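Local structure of carbohydrate-binding protein (Flavonifractor plautii, 6N1B) at residues W329-I334 / L359-N364; A46-Q51 / D384-I389; T194-P199 / I247-P252. The protein removes the acetyl group from N-acetylgalactosamine, probably that of the A blood group antigen, as part of a pathway converting type A blood to type O. One frame throughout, in Å; residues are numbered along the deposited sequence.

Contact 1. Residues W329-I334 / L359-N364; sequences WDDFQI and LQKDTN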
ATOM      1  N   TRP A 329      14.584 -11.288  -8.037  1.00 10.06           N
ATOM      2  CA  TRP A 329      13.355 -11.463  -7.237  1.00 10.16           C
ATOM      3  C   TRP A 329      12.225 -10.521  -7.704  1.00  9.85           C
ATOM      4  O   TRP A 329      11.060 -10.783  -7.372  1.00  9.72           O
ATOM      5  CB  TRP A 329      13.638 -11.257  -5.740  1.00 10.80           C
ATOM      6  CG  TRP A 329      13.963  -9.863  -5.338  1.00 10.81           C
ATOM      7  CD1 TRP A 329      15.220  -9.231  -5.275  1.00 12.09           C
ATOM      8  CD2 TRP A 329      13.021  -8.839  -4.950  1.00  9.68           C
ATOM      9  NE1 TRP A 329      15.120  -7.947  -4.837  1.00 12.15           N
ATOM     10  CE2 TRP A 329      13.789  -7.678  -4.675  1.00 10.46           C
ATOM     11  CE3 TRP A 329      11.640  -8.792  -4.752  1.00  9.85           C
ATOM     12  CZ2 TRP A 329      13.206  -6.487  -4.259  1.00 10.82           C
ATOM     13  CZ3 TRP A 329      11.051  -7.654  -4.311  1.00 10.70           C
ATOM     14  CH2 TRP A 329      11.828  -6.497  -4.078  1.00 12.40           C
ATOM     15  N   ASP A 330      12.574  -9.462  -8.444  1.00  8.81           N
ATOM     16  CA  ASP A 330      11.594  -8.476  -8.931  1.00  9.01           C
ATOM     17  C   ASP A 330      11.495  -8.531 -10.456  1.00  9.27           C
ATOM     18  O   ASP A 330      11.176  -7.485 -11.045  1.00  9.71           O
ATOM     19  CB  ASP A 330      11.907  -7.112  -8.382  1.00  9.51           C
ATOM     20  CG  ASP A 330      13.239  -6.560  -8.791  1.00 10.11           C
ATOM     21  OD1 ASP A 330      14.045  -7.249  -9.505  1.00 11.08           O
ATOM     22  OD2 ASP A 330      13.524  -5.365  -8.537  1.00 10.71           O
ATOM     23  N   ASP A 331      11.710  -9.681 -11.109  1.00  8.52           N
ATOM     24  CA  ASP A 331      11.775  -9.724 -12.565  1.00  9.05           C
ATOM     25  C   ASP A 331      10.441  -9.849 -13.288  1.00 10.43           C
ATOM     26  O   ASP A 331      10.464  -9.713 -14.538  1.00 12.28           O
ATOM     27  CB  ASP A 331      12.712 -10.824 -13.057  1.00  9.80           C
ATOM     28  CG  ASP A 331      12.115 -12.197 -12.858  1.00  9.46           C
ATOM     29  OD1 ASP A 331      11.100 -12.448 -12.217  1.00 10.15           O
ATOM     30  OD2 ASP A 331      12.835 -13.168 -13.464  1.00 11.20           O
ATOM     31  N   PHE A 332       9.317 -10.051 -12.587  1.00  8.64           N
ATOM     32  CA  PHE A 332       8.006 -10.141 -13.263  1.00  9.34           C
ATOM     33  C   PHE A 332       7.319  -8.821 -13.390  1.00  8.69           C
ATOM     34  O   PHE A 332       6.833  -8.424 -14.479  1.00 10.96           O
ATOM     35  CB  PHE A 332       7.111 -11.189 -12.669  1.00 10.25           C
ATOM     36  CG  PHE A 332       5.757 -11.327 -13.378  1.00  9.74           C
ATOM     37  CD1 PHE A 332       5.698 -11.754 -14.675  1.00 10.77           C
ATOM     38  CD2 PHE A 332       4.615 -10.922 -12.757  1.00 11.61           C
ATOM     39  CE1 PHE A 332       4.499 -11.776 -15.347  1.00 12.67           C
ATOM     40  CE2 PHE A 332       3.395 -10.943 -13.480  1.00 12.10           C
ATOM     41  CZ  PHE A 332       3.358 -11.418 -14.725  1.00 13.03           C
ATOM     42  N   GLN A 333       7.134  -8.156 -12.260  1.00  9.51           N
ATOM     43  CA  GLN A 333       6.438  -6.865 -12.221  1.00  9.40           C
ATOM     44  C   GLN A 333       6.822  -6.144 -10.950  1.00  8.96           C
ATOM     45  O   GLN A 333       7.139  -6.845  -9.950  1.00  9.19           O
ATOM     46  CB  GLN A 333       4.926  -7.045 -12.318  1.00 10.59           C
ATOM     47  CG  GLN A 333       4.237  -7.465 -11.070  1.00 10.66           C
ATOM     48  CD  GLN A 333       2.841  -7.983 -11.278  1.00 10.00           C
ATOM     49  OE1 GLN A 333       1.954  -7.223 -11.974  1.00 13.33           O
ATOM     50  NE2 GLN A 333       2.516  -9.083 -10.771  1.00  8.84           N
ATOM     51  N   ILE A 334       6.732  -4.799 -10.984  1.00  8.41           N
ATOM     52  CA  ILE A 334       6.720  -4.070  -9.753  1.00  7.70           C
ATOM     53  C   ILE A 334       5.306  -3.942  -9.280  1.00  8.02           C
ATOM     54  O   ILE A 334       4.394  -3.608 -10.095  1.00  9.94           O
ATOM     55  CB  ILE A 334       7.407  -2.713  -9.850  1.00  8.95           C
ATOM     56  CG1 ILE A 334       8.804  -2.814 -10.485  1.00  8.89           C
ATOM     57  CG2 ILE A 334       7.435  -2.036  -8.547  1.00  9.58           C
ATOM     58  CD1 ILE A 334       9.746  -3.687  -9.751  1.00 11.11           C
ATOM     59  N   LEU A 359       7.276  -9.234  -7.755  1.00  8.62           N
ATOM     60  CA  LEU A 359       7.151 -10.697  -7.958  1.00  8.95           C
ATOM     61  C   LEU A 359       8.254 -11.155  -8.910  1.00  8.24           C
ATOM     62  O   LEU A 359       8.626 -10.425  -9.813  1.00  8.93           O
ATOM     63  CB  LEU A 359       5.790 -11.061  -8.577  1.00  9.00           C
ATOM     64  CG  LEU A 359       4.565 -10.893  -7.712  1.00 10.53           C
ATOM     65  CD1 LEU A 359       4.088  -9.462  -7.582  1.00  9.52           C
ATOM     66  CD2 LEU A 359       3.469 -11.758  -8.223  1.00 11.99           C
ATOM     67  N   GLN A 360       8.664 -12.430  -8.663  1.00  9.15           N
ATOM     68  CA  GLN A 360       9.560 -13.152  -9.534  1.00  8.89           C
ATOM     69  C   GLN A 360       8.764 -14.128 -10.303  1.00  9.37           C
ATOM     70  O   GLN A 360       7.895 -14.854  -9.770  1.00 10.22           O
ATOM     71  CB  GLN A 360      10.657 -13.843  -8.721  1.00  9.82           C
ATOM     72  CG  GLN A 360      11.678 -14.529  -9.625  1.00  9.77           C
ATOM     73  CD  GLN A 360      12.884 -15.132  -8.928  1.00  9.81           C
ATOM     74  OE1 GLN A 360      13.101 -14.925  -7.730  1.00 10.48           O
ATOM     75  NE2 GLN A 360      13.639 -15.931  -9.726  1.00 11.59           N
ATOM     76  N   LYS A 361       9.033 -14.224 -11.629  1.00  9.52           N
ATOM     77  CA  LYS A 361       8.347 -15.186 -12.526  1.00  9.74           C
ATOM     78  C   LYS A 361       8.984 -16.587 -12.529  1.00 11.09           C
ATOM     79  O   LYS A 361      10.139 -16.770 -12.274  1.00 11.02           O
ATOM     80  CB  LYS A 361       8.242 -14.671 -13.942  1.00 10.75           C
ATOM     81  CG  LYS A 361       9.590 -14.322 -14.555  1.00 15.79           C
ATOM     82  CD  LYS A 361       9.407 -13.810 -15.996  1.00 17.70           C
ATOM     83  CE  LYS A 361      10.559 -12.928 -16.313  1.00 22.32           C
ATOM     84  NZ  LYS A 361      11.811 -13.615 -16.257  1.00 20.75           N
ATOM     85  N   ASP A 362       8.145 -17.546 -12.909  1.00 11.20           N
ATOM     86  CA  ASP A 362       8.677 -18.857 -13.301  1.00 12.78           C
ATOM     87  C   ASP A 362       9.442 -19.577 -12.212  1.00 12.15           C
ATOM     88  O   ASP A 362      10.486 -20.191 -12.395  1.00 15.10           O
ATOM     89  CB  ASP A 362       9.464 -18.807 -14.600  1.00 14.55           C
ATOM     90  CG  ASP A 362       8.638 -18.308 -15.741  1.00 18.50           C
ATOM     91  OD1 ASP A 362       7.492 -18.723 -15.924  1.00 28.18           O
ATOM     92  OD2 ASP A 362       9.196 -17.503 -16.457  1.00 25.60           O
ATOM     93  N   THR A 363       8.905 -19.528 -10.994  1.00 11.60           N
ATOM     94  CA  THR A 363       9.668 -19.909  -9.818  1.00 11.75           C
ATOM     95  C   THR A 363       9.379 -21.369  -9.282  1.00 13.46           C
ATOM     96  O   THR A 363      10.065 -21.795  -8.340  1.00 12.88           O
ATOM     97  CB  THR A 363       9.443 -18.964  -8.656  1.00 10.98           C
ATOM     98  OG1 THR A 363       8.052 -18.717  -8.463  1.00 10.72           O
ATOM     99  CG2 THR A 363      10.177 -17.659  -8.855  1.00 11.15           C
ATOM    100  N   ASN A 364       8.507 -22.107  -9.927  1.00 12.79           N
ATOM    101  CA  ASN A 364       8.080 -23.403  -9.270  1.00 13.14           C
ATOM    102  C   ASN A 364       9.364 -24.288  -9.099  1.00 12.70           C
ATOM    103  O   ASN A 364      10.039 -24.533 -10.054  1.00 13.77           O
ATOM    104  CB  ASN A 364       7.133 -24.186 -10.134  1.00 12.98           C
ATOM    105  CG  ASN A 364       5.939 -23.384 -10.563  1.00 13.71           C
ATOM    106  OD1 ASN A 364       4.777 -23.672  -9.984  1.00 16.21           O
ATOM    107  ND2 ASN A 364       6.072 -22.479 -11.463  1.00 11.50           N
TER
HETATM  108  O   HOH W   1      12.701 -15.706 -12.614  1.00 12.83           O

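Contact 2. Residues A46-Q51 / D384-I389; sequences AHADDQ and DRIWRI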
ATOM      1  N   ALA A  46       2.951 -26.285   0.087  1.00 12.39           N
ATOM      2  CA  ALA A  46       3.097 -26.027  -1.361  1.00 13.28           C
ATOM      3  C   ALA A  46       3.632 -24.639  -1.725  1.00 11.17           C
ATOM      4  O   ALA A  46       3.762 -24.277  -2.927  1.00 12.60           O
ATOM      5  CB  ALA A  46       1.804 -26.260  -2.099  1.00 15.70           C
ATOM      6  N   HIS A  47       3.995 -23.855  -0.673  1.00 10.89           N
ATOM      7  CA  HIS A  47       4.492 -22.484  -0.855  1.00 10.61           C
ATOM      8  C   HIS A  47       5.579 -22.104   0.071  1.00 10.65           C
ATOM      9  O   HIS A  47       5.559 -22.462   1.271  1.00 11.08           O
ATOM     10  CB  HIS A  47       3.331 -21.456  -0.653  1.00 11.69           C
ATOM     11  CG  HIS A  47       2.231 -21.613  -1.635  1.00 11.06           C
ATOM     12  ND1 HIS A  47       2.391 -21.185  -2.932  1.00 12.55           N
ATOM     13  CD2 HIS A  47       0.988 -22.123  -1.534  1.00 12.52           C
ATOM     14  CE1 HIS A  47       1.241 -21.463  -3.608  1.00 13.69           C
ATOM     15  NE2 HIS A  47       0.383 -22.045  -2.780  1.00 12.80           N
ATOM     16  N   ALA A  48       6.584 -21.426  -0.482  1.00 10.54           N
ATOM     17  CA  ALA A  48       7.668 -20.908   0.406  1.00  9.32           C
ATOM     18  C   ALA A  48       7.099 -19.911   1.408  1.00 10.02           C
ATOM     19  O   ALA A  48       6.091 -19.176   1.132  1.00 10.29           O
ATOM     20  CB  ALA A  48       8.719 -20.210  -0.428  1.00 10.97           C
ATOM     21  N   ASP A  49       7.665 -19.889   2.588  1.00  9.64           N
ATOM     22  CA  ASP A  49       7.245 -19.044   3.688  1.00 10.29           C
ATOM     23  C   ASP A  49       7.477 -17.564   3.365  1.00  9.86           C
ATOM     24  O   ASP A  49       8.324 -17.192   2.611  1.00 10.11           O
ATOM     25  CB  ASP A  49       8.083 -19.417   4.928  1.00 11.24           C
ATOM     26  CG  ASP A  49       7.689 -20.715   5.604  1.00 13.13           C
ATOM     27  OD1 ASP A  49       6.627 -21.289   5.340  1.00 15.68           O
ATOM     28  OD2 ASP A  49       8.497 -21.158   6.439  1.00 20.37           O
ATOM     29  N   ASP A  50       6.779 -16.709   4.160  1.00 10.81           N
ATOM     30  CA  ASP A  50       7.124 -15.321   4.281  1.00 11.09           C
ATOM     31  C   ASP A  50       7.009 -14.510   2.952  1.00  9.17           C
ATOM     32  O   ASP A  50       7.682 -13.507   2.761  1.00  9.63           O
ATOM     33  CB  ASP A  50       8.432 -15.058   4.966  1.00 11.03           C
ATOM     34  CG  ASP A  50       8.476 -15.616   6.364  1.00 12.91           C
ATOM     35  OD1 ASP A  50       7.446 -15.636   7.029  1.00 12.91           O
ATOM     36  OD2 ASP A  50       9.512 -16.166   6.771  1.00 21.33           O
ATOM     37  N   GLN A  51       6.115 -14.990   2.065  1.00  8.39           N
ATOM     38  CA  GLN A  51       5.773 -14.231   0.876  1.00  8.90           C
ATOM     39  C   GLN A  51       4.748 -13.113   1.251  1.00  7.58           C
ATOM     40  O   GLN A  51       3.777 -13.413   1.944  1.00  9.24           O
ATOM     41  CB  GLN A  51       5.260 -15.127  -0.243  1.00  8.64           C
ATOM     42  CG  GLN A  51       6.283 -16.163  -0.718  1.00  8.58           C
ATOM     43  CD  GLN A  51       5.735 -16.975  -1.830  1.00  9.43           C
ATOM     44  OE1 GLN A  51       5.446 -16.387  -2.889  1.00 10.20           O
ATOM     45  NE2 GLN A  51       5.544 -18.274  -1.633  1.00  8.95           N
ATOM     46  N   ASP A 384       4.120 -20.473  -8.468  1.00 10.74           N
ATOM     47  CA  ASP A 384       4.253 -20.084  -9.834  1.00 11.02           C
ATOM     48  C   ASP A 384       5.099 -18.827 -10.027  1.00  9.78           C
ATOM     49  O   ASP A 384       5.819 -18.590 -11.020  1.00 11.43           O
ATOM     50  CB  ASP A 384       2.896 -19.884 -10.549  1.00 10.99           C
ATOM     51  CG  ASP A 384       1.981 -21.043 -10.409  1.00 12.20           C
ATOM     52  OD1 ASP A 384       2.375 -22.187 -10.687  1.00 14.46           O
ATOM     53  OD2 ASP A 384       0.891 -20.900  -9.884  1.00 15.21           O
ATOM     54  N   ARG A 385       4.982 -17.947  -8.975  1.00 10.48           N
ATOM     55  CA  ARG A 385       5.765 -16.739  -8.802  1.00 10.22           C
ATOM     56  C   ARG A 385       6.021 -16.634  -7.270  1.00  9.14           C
ATOM     57  O   ARG A 385       5.425 -17.404  -6.519  1.00 10.21           O
ATOM     58  CB  ARG A 385       4.879 -15.510  -9.274  1.00  9.88           C
ATOM     59  CG  ARG A 385       4.458 -15.599 -10.713  1.00 11.71           C
ATOM     60  CD  ARG A 385       3.671 -14.390 -11.171  1.00 14.19           C
ATOM     61  NE  ARG A 385       3.328 -14.580 -12.578  1.00 15.51           N
ATOM     62  CZ  ARG A 385       2.206 -14.208 -13.142  1.00 17.18           C
ATOM     63  NH1 ARG A 385       1.235 -13.602 -12.499  1.00 17.97           N
ATOM     64  NH2 ARG A 385       2.046 -14.594 -14.409  1.00 18.05           N
ATOM     65  N   ILE A 386       6.912 -15.733  -6.923  1.00  9.16           N
ATOM     66  CA  ILE A 386       7.218 -15.470  -5.517  1.00  8.81           C
ATOM     67  C   ILE A 386       7.010 -13.976  -5.270  1.00  8.07           C
ATOM     68  O   ILE A 386       7.407 -13.125  -6.027  1.00  8.80           O
ATOM     69  CB  ILE A 386       8.660 -15.866  -5.148  1.00  8.55           C
ATOM     70  CG1 ILE A 386       8.889 -17.359  -5.229  1.00  9.46           C
ATOM     71  CG2 ILE A 386       9.066 -15.370  -3.764  1.00 10.29           C
ATOM     72  CD1 ILE A 386       8.280 -18.185  -4.091  1.00  9.08           C
ATOM     73  N   TRP A 387       6.349 -13.687  -4.144  1.00  8.28           N
ATOM     74  CA  TRP A 387       5.989 -12.329  -3.721  1.00  8.44           C
ATOM     75  C   TRP A 387       6.915 -11.849  -2.602  1.00  8.26           C
ATOM     76  O   TRP A 387       6.936 -12.515  -1.525  1.00  8.67           O
ATOM     77  CB  TRP A 387       4.543 -12.255  -3.194  1.00  8.98           C
ATOM     78  CG  TRP A 387       3.452 -12.808  -4.069  1.00  9.59           C
ATOM     79  CD1 TRP A 387       3.213 -14.083  -4.362  1.00 10.39           C
ATOM     80  CD2 TRP A 387       2.408 -12.027  -4.733  1.00  8.98           C
ATOM     81  NE1 TRP A 387       2.039 -14.234  -5.133  1.00 11.19           N
ATOM     82  CE2 TRP A 387       1.557 -12.957  -5.392  1.00 10.42           C
ATOM     83  CE3 TRP A 387       2.132 -10.692  -4.795  1.00  9.41           C
ATOM     84  CZ2 TRP A 387       0.423 -12.580  -6.080  1.00 11.38           C
ATOM     85  CZ3 TRP A 387       1.011 -10.269  -5.559  1.00 10.90           C
ATOM     86  CH2 TRP A 387       0.191 -11.230  -6.169  1.00 10.16           C
ATOM     87  N   ARG A 388       7.571 -10.706  -2.760  1.00  8.00           N
ATOM     88  CA  ARG A 388       8.356 -10.123  -1.675  1.00  8.04           C
ATOM     89  C   ARG A 388       8.234  -8.590  -1.663  1.00  8.02           C
ATOM     90  O   ARG A 388       7.740  -7.948  -2.614  1.00  8.86           O
ATOM     91  CB  ARG A 388       9.890 -10.423  -1.886  1.00  9.19           C
ATOM     92  CG  ARG A 388      10.329 -11.862  -1.960  1.00  9.28           C
ATOM     93  CD  ARG A 388      10.084 -12.650  -0.676  1.00 10.09           C
ATOM     94  NE  ARG A 388      10.632 -13.978  -0.876  1.00  8.92           N
ATOM     95  CZ  ARG A 388      10.391 -15.019  -0.120  1.00  8.83           C
ATOM     96  NH1 ARG A 388       9.587 -14.925   0.954  1.00 10.74           N
ATOM     97  NH2 ARG A 388      10.954 -16.203  -0.429  1.00 10.90           N
ATOM     98  N   ILE A 389       8.750  -8.007  -0.570  1.00  8.39           N
ATOM     99  CA  ILE A 389       8.859  -6.552  -0.384  1.00  8.41           C
ATOM    100  C   ILE A 389      10.304  -6.191  -0.193  1.00  7.99           C
ATOM    101  O   ILE A 389      10.997  -6.780   0.671  1.00  9.41           O
ATOM    102  CB  ILE A 389       8.066  -6.096   0.893  1.00  9.19           C
ATOM    103  CG1 ILE A 389       6.571  -6.339   0.698  1.00  8.98           C
ATOM    104  CG2 ILE A 389       8.346  -4.642   1.200  1.00 10.32           C
ATOM    105  CD1 ILE A 389       5.774  -6.300   2.032  1.00 10.74           C
TER
HETATM  106  O   HOH W   2      10.764 -18.175   1.781  1.00 14.19           O
HETATM  107  O   HOH W   3       3.502 -17.935  -4.595  1.00 13.22           O

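Contact 3. Residues T194-P199 / I247-P252; sequences TAIASP and ITWGEP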
ATOM      1  N   THR A 194     -16.812  -0.927   8.879  1.00 10.84           N
ATOM      2  CA  THR A 194     -17.007  -0.849   7.439  1.00  9.75           C
ATOM      3  C   THR A 194     -16.970   0.624   7.057  1.00  9.59           C
ATOM      4  O   THR A 194     -17.880   1.385   7.442  1.00 11.28           O
ATOM      5  CB  THR A 194     -18.255  -1.548   6.970  1.00 10.16           C
ATOM      6  OG1 THR A 194     -18.235  -2.914   7.300  1.00 12.59           O
ATOM      7  CG2 THR A 194     -18.491  -1.272   5.500  1.00 12.29           C
ATOM      8  N   ALA A 195     -15.921   1.086   6.388  1.00 10.55           N
ATOM      9  CA  ALA A 195     -15.781   2.473   5.919  1.00  9.79           C
ATOM     10  C   ALA A 195     -16.606   2.699   4.688  1.00 10.14           C
ATOM     11  O   ALA A 195     -17.232   3.772   4.576  1.00 11.68           O
ATOM     12  CB  ALA A 195     -14.341   2.809   5.734  1.00 10.15           C
ATOM     13  N   ILE A 196     -16.576   1.799   3.707  1.00  9.66           N
ATOM     14  CA  ILE A 196     -17.268   1.927   2.417  1.00 10.00           C
ATOM     15  C   ILE A 196     -17.725   0.576   2.023  1.00 11.46           C
ATOM     16  O   ILE A 196     -16.971  -0.402   2.190  1.00 10.61           O
ATOM     17  CB  ILE A 196     -16.364   2.563   1.296  1.00 10.91           C
ATOM     18  CG1 ILE A 196     -15.606   3.790   1.801  1.00 12.41           C
ATOM     19  CG2 ILE A 196     -17.150   2.925   0.093  1.00 12.46           C
ATOM     20  CD1 ILE A 196     -14.536   4.223   0.885  1.00 12.76           C
ATOM     21  N   ALA A 197     -18.940   0.489   1.406  1.00 11.38           N
ATOM     22  CA  ALA A 197     -19.390  -0.766   0.795  1.00 11.35           C
ATOM     23  C   ALA A 197     -19.753  -0.497  -0.657  1.00 10.84           C
ATOM     24  O   ALA A 197     -20.273   0.600  -0.997  1.00 14.30           O
ATOM     25  CB  ALA A 197     -20.537  -1.374   1.520  1.00 12.50           C
ATOM     26  N   SER A 198     -19.561  -1.505  -1.517  1.00 10.59           N
ATOM     27  CA  SER A 198     -20.041  -1.420  -2.902  1.00 11.30           C
ATOM     28  C   SER A 198     -20.591  -2.735  -3.296  1.00 10.48           C
ATOM     29  O   SER A 198     -20.087  -3.782  -2.970  1.00 11.83           O
ATOM     30  CB  SER A 198     -18.842  -1.110  -3.858  1.00 13.60           C
ATOM     31  OG  SER A 198     -19.322  -1.163  -5.200  1.00 13.53           O
ATOM     32  N   PRO A 199     -21.638  -2.730  -4.171  1.00 12.91           N
ATOM     33  CA  PRO A 199     -22.168  -3.974  -4.653  1.00 13.51           C
ATOM     34  C   PRO A 199     -21.286  -4.648  -5.743  1.00 12.43           C
ATOM     35  O   PRO A 199     -21.480  -5.840  -6.008  1.00 13.95           O
ATOM     36  CB  PRO A 199     -23.492  -3.585  -5.277  1.00 15.77           C
ATOM     37  CG  PRO A 199     -23.332  -2.194  -5.719  1.00 16.08           C
ATOM     38  CD  PRO A 199     -22.445  -1.554  -4.617  1.00 14.69           C
ATOM     39  N   ILE A 247     -13.876   7.773   8.639  1.00  8.97           N
ATOM     40  CA  ILE A 247     -14.791   6.684   8.988  1.00  8.72           C
ATOM     41  C   ILE A 247     -15.990   6.642   8.008  1.00  9.39           C
ATOM     42  O   ILE A 247     -16.320   5.591   7.435  1.00 10.27           O
ATOM     43  CB  ILE A 247     -15.246   6.727  10.438  1.00 10.06           C
ATOM     44  CG1 ILE A 247     -14.014   6.486  11.326  1.00 11.78           C
ATOM     45  CG2 ILE A 247     -16.353   5.698  10.688  1.00 11.74           C
ATOM     46  CD1 ILE A 247     -14.270   6.711  12.829  1.00 12.94           C
ATOM     47  N   THR A 248     -16.667   7.789   7.838  1.00  8.74           N
ATOM     48  CA  THR A 248     -17.799   7.963   6.923  1.00  8.79           C
ATOM     49  C   THR A 248     -17.402   8.830   5.749  1.00  9.80           C
ATOM     50  O   THR A 248     -16.894   9.884   5.926  1.00 10.62           O
ATOM     51  CB  THR A 248     -19.028   8.474   7.695  1.00 11.32           C
ATOM     52  OG1 THR A 248     -19.276   7.623   8.831  1.00 12.40           O
ATOM     53  CG2 THR A 248     -20.236   8.533   6.800  1.00 13.67           C
ATOM     54  N   TRP A 249     -17.634   8.293   4.531  1.00  9.85           N
ATOM     55  CA  TRP A 249     -17.118   8.877   3.324  1.00  8.92           C
ATOM     56  C   TRP A 249     -18.223   9.346   2.375  1.00  8.44           C
ATOM     57  O   TRP A 249     -19.287   8.730   2.317  1.00 10.97           O
ATOM     58  CB  TRP A 249     -16.251   7.791   2.610  1.00  9.02           C
ATOM     59  CG  TRP A 249     -15.039   7.420   3.423  1.00  8.38           C
ATOM     60  CD1 TRP A 249     -14.984   6.472   4.423  1.00  9.36           C
ATOM     61  CD2 TRP A 249     -13.732   8.034   3.338  1.00  7.87           C
ATOM     62  NE1 TRP A 249     -13.706   6.501   4.984  1.00  8.69           N
ATOM     63  CE2 TRP A 249     -12.943   7.461   4.343  1.00  8.34           C
ATOM     64  CE3 TRP A 249     -13.216   9.064   2.580  1.00  8.21           C
ATOM     65  CZ2 TRP A 249     -11.590   7.840   4.516  1.00  8.41           C
ATOM     66  CZ3 TRP A 249     -11.917   9.512   2.770  1.00  8.71           C
ATOM     67  CH2 TRP A 249     -11.106   8.870   3.767  1.00  8.26           C
ATOM     68  N   GLY A 250     -17.889  10.432   1.657  1.00  9.16           N
ATOM     69  CA  GLY A 250     -18.809  10.936   0.636  1.00  9.14           C
ATOM     70  C   GLY A 250     -18.726  10.227  -0.655  1.00  9.55           C
ATOM     71  O   GLY A 250     -18.064   9.231  -0.839  1.00 10.68           O
ATOM     72  N   GLU A 251     -19.506  10.751  -1.612  1.00 10.30           N
ATOM     73  CA  GLU A 251     -19.590  10.135  -2.951  1.00 11.71           C
ATOM     74  C   GLU A 251     -18.261  10.303  -3.699  1.00 10.89           C
ATOM     75  O   GLU A 251     -17.647  11.324  -3.607  1.00 11.35           O
ATOM     76  CB  GLU A 251     -20.735  10.704  -3.734  1.00 12.20           C
ATOM     77  CG  GLU A 251     -22.150  10.518  -3.161  1.00 14.10           C
ATOM     78  CD  GLU A 251     -23.274  11.400  -3.774  1.00 21.11           C
ATOM     79  OE1 GLU A 251     -23.182  11.890  -4.864  1.00 28.46           O
ATOM     80  OE2 GLU A 251     -24.310  11.566  -3.112  1.00 32.66           O
ATOM     81  N   PRO A 252     -17.981   9.284  -4.523  1.00 11.03           N
ATOM     82  CA  PRO A 252     -16.698   9.377  -5.272  1.00 10.87           C
ATOM     83  C   PRO A 252     -16.775  10.413  -6.379  1.00 12.22           C
ATOM     84  O   PRO A 252     -17.810  10.650  -6.980  1.00 16.06           O
ATOM     85  CB  PRO A 252     -16.495   7.977  -5.874  1.00 13.08           C
ATOM     86  CG  PRO A 252     -17.899   7.412  -5.945  1.00 12.75           C
ATOM     87  CD  PRO A 252     -18.651   7.955  -4.703  1.00 11.45           C
TER
HETATM   88  O   HOH W   4     -19.001   5.783   4.382  1.00 13.89           O

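Contact 1. Residues W329-I334 / L359-N364
Leu359 meets Gln333 and Phe332 at the open end of a beta hairpin of strands 333-342 and 351-361, away from its turn, within the four-stranded antiparallel sheet that resembles one blade of a beta-propeller. Leu359 and Gln333 form an antiparallel hydrogen-bonded pair: Leu359 N donates to Gln333 O over 3.2 Å, while Leu359 O receives Phe332 N at 2.9 Å instead of a bond from Gln333. Their side chains run alongside each other, the CD1 branch of Leu359 lying against Gln333 CG, and Leu359 CB comes to the edge of the Phe332 ring. Gln360 stretches the other way, fully extended, its CG passing Asp331 OD1 at 3.4 Å. At Lys361 the carboxylate of Asp331 takes over the pairing: OD1 accepts Lys361 N through its syn lone pair (2.8 Å, 163°). The side chain of Lys361 starts between its backbone N and carbonyl carbon (chi1 57°) and bends at its end, bringing NZ above the carboxylate plane to bridge Asp331 OD2 at 3.0 Å; Asp326 gives NZ a second salt bridge. One water ties the three residues together, donating to Asp331 OD2 and Lys361 O and accepting from Gln360 NE2 at 3.0 Å.

Contact 2. Residues A46-Q51 / D384-I389
Arg388 and Gln51 carry the side-chain-to-backbone bonds that hold the loop between strands 30-31 and 52-60 on strand 385-395 of a four-stranded antiparallel sheet, beside the glycan pocket. NH1 of Arg388 donates to Asp49 O at 3.1 Å, in the carbonyl plane and close to the guanidinium plane, and makes a second, weak bond to Asp50 O (3.0 Å, 131°). A water that accepts from Arg388 NH2 donates to Asp49 O as well. A bend at chi2 (-63°) turns the arginine chain back to the loop, where Gln51 CG lies over one face of its guanidinium.

Gln51 OE1 accepts Trp387 N at 3.1 Å and 161°, and also sits in the plane of the indole at its edge, near CD1. NE2 reaches back to Ala48 O in its own loop, 3.0 Å away and nearly in the amide plane, and gives another hydrogen bond to Asp383.

Ile386 supplies the apolar part: its side chain crosses that of Gln51 at about a right angle and sets CD1 over a face of the amide, 3.6 Å from Gln51 CD, the same CD1 touching Ala48 CB at 4.2 Å. Beyond, Trp387 meets Tyr335 of the glycan pocket edge-to-face. Partners on both oxygen and nitrogen fix the buried Gln51 amide in rotation, and the positive guanidinium probably polarises the Asp49 carbonyl, and less so that of Asp50, whose dipoles partly offset its charge.

Contact 3. Residues T194-P199 / I247-P252
Ile196 CG1 (chi1 -45°) and Trp249 CG (chi1 -65°) both stand opposite their own carbonyl carbons, which helps to turn the CG1-CD1 arm toward the indole. The two side chains cross at about a right angle beside a classic beta bulge, in which Ala195 and Ile196 both face Val150 on the neighbouring strand. Strand 193-198 is an outermost strand of its four-stranded antiparallel sheet, and the loop holding 247-252 belongs to the next such sheet along the chain, so the contact joins two blade-like units.

Ile196 lays its CD1 over one face of the indole, 4.1 Å from Trp249 CG, while CG1 comes to 3.8 Å from Trp249 CD1. Ala195 approaches differently. Its carbonyl O lies at the indole edge, near the ring plane and 3.5 Å from Trp249 CD1, and its methyl CB packs against the same CD1 at 3.9 Å; the indole NE1 makes a weak hydrogen bond to Gly246 O. Leu220 and Phe218 of strand 217-224 also pack against the tryptophan.

No direct hydrogen bond spans the two segments. Ala195 CA makes a CA-H...O contact with Ile247 O, 3.5 Å away, and this same oxygen accepts a hydrogen bond from Arg172, which also reaches Thr194 O. Water completes the joint: one molecule donates to Ala195 O at 2.7 Å and accepts from Trp249 N at 2.9 Å.

Overall arrangement
Contacts 1 and 2 share one sheet, their centres about 10 Å apart, because strands 351-361 and 385-395 are neighbours in it; Gln360 N to Ile386 O is a probable hydrogen bond joining them. Both are buried, and both lie near the bound galactose. Contact 3 stands apart, about 34 Å from contact 1 and about 32 Å from contact 2 between centres, and is only partly buried. The chemistry differs as well: contact 1 combines strand pairing with a salt bridge, contact 2 fixes a loop near the N-terminus, far away in sequence, by side-chain-to-backbone bonds, and contact 3 relies on apolar packing and a water. Contacts 1 and 3 are both nested within the chain loop closed by contact 2.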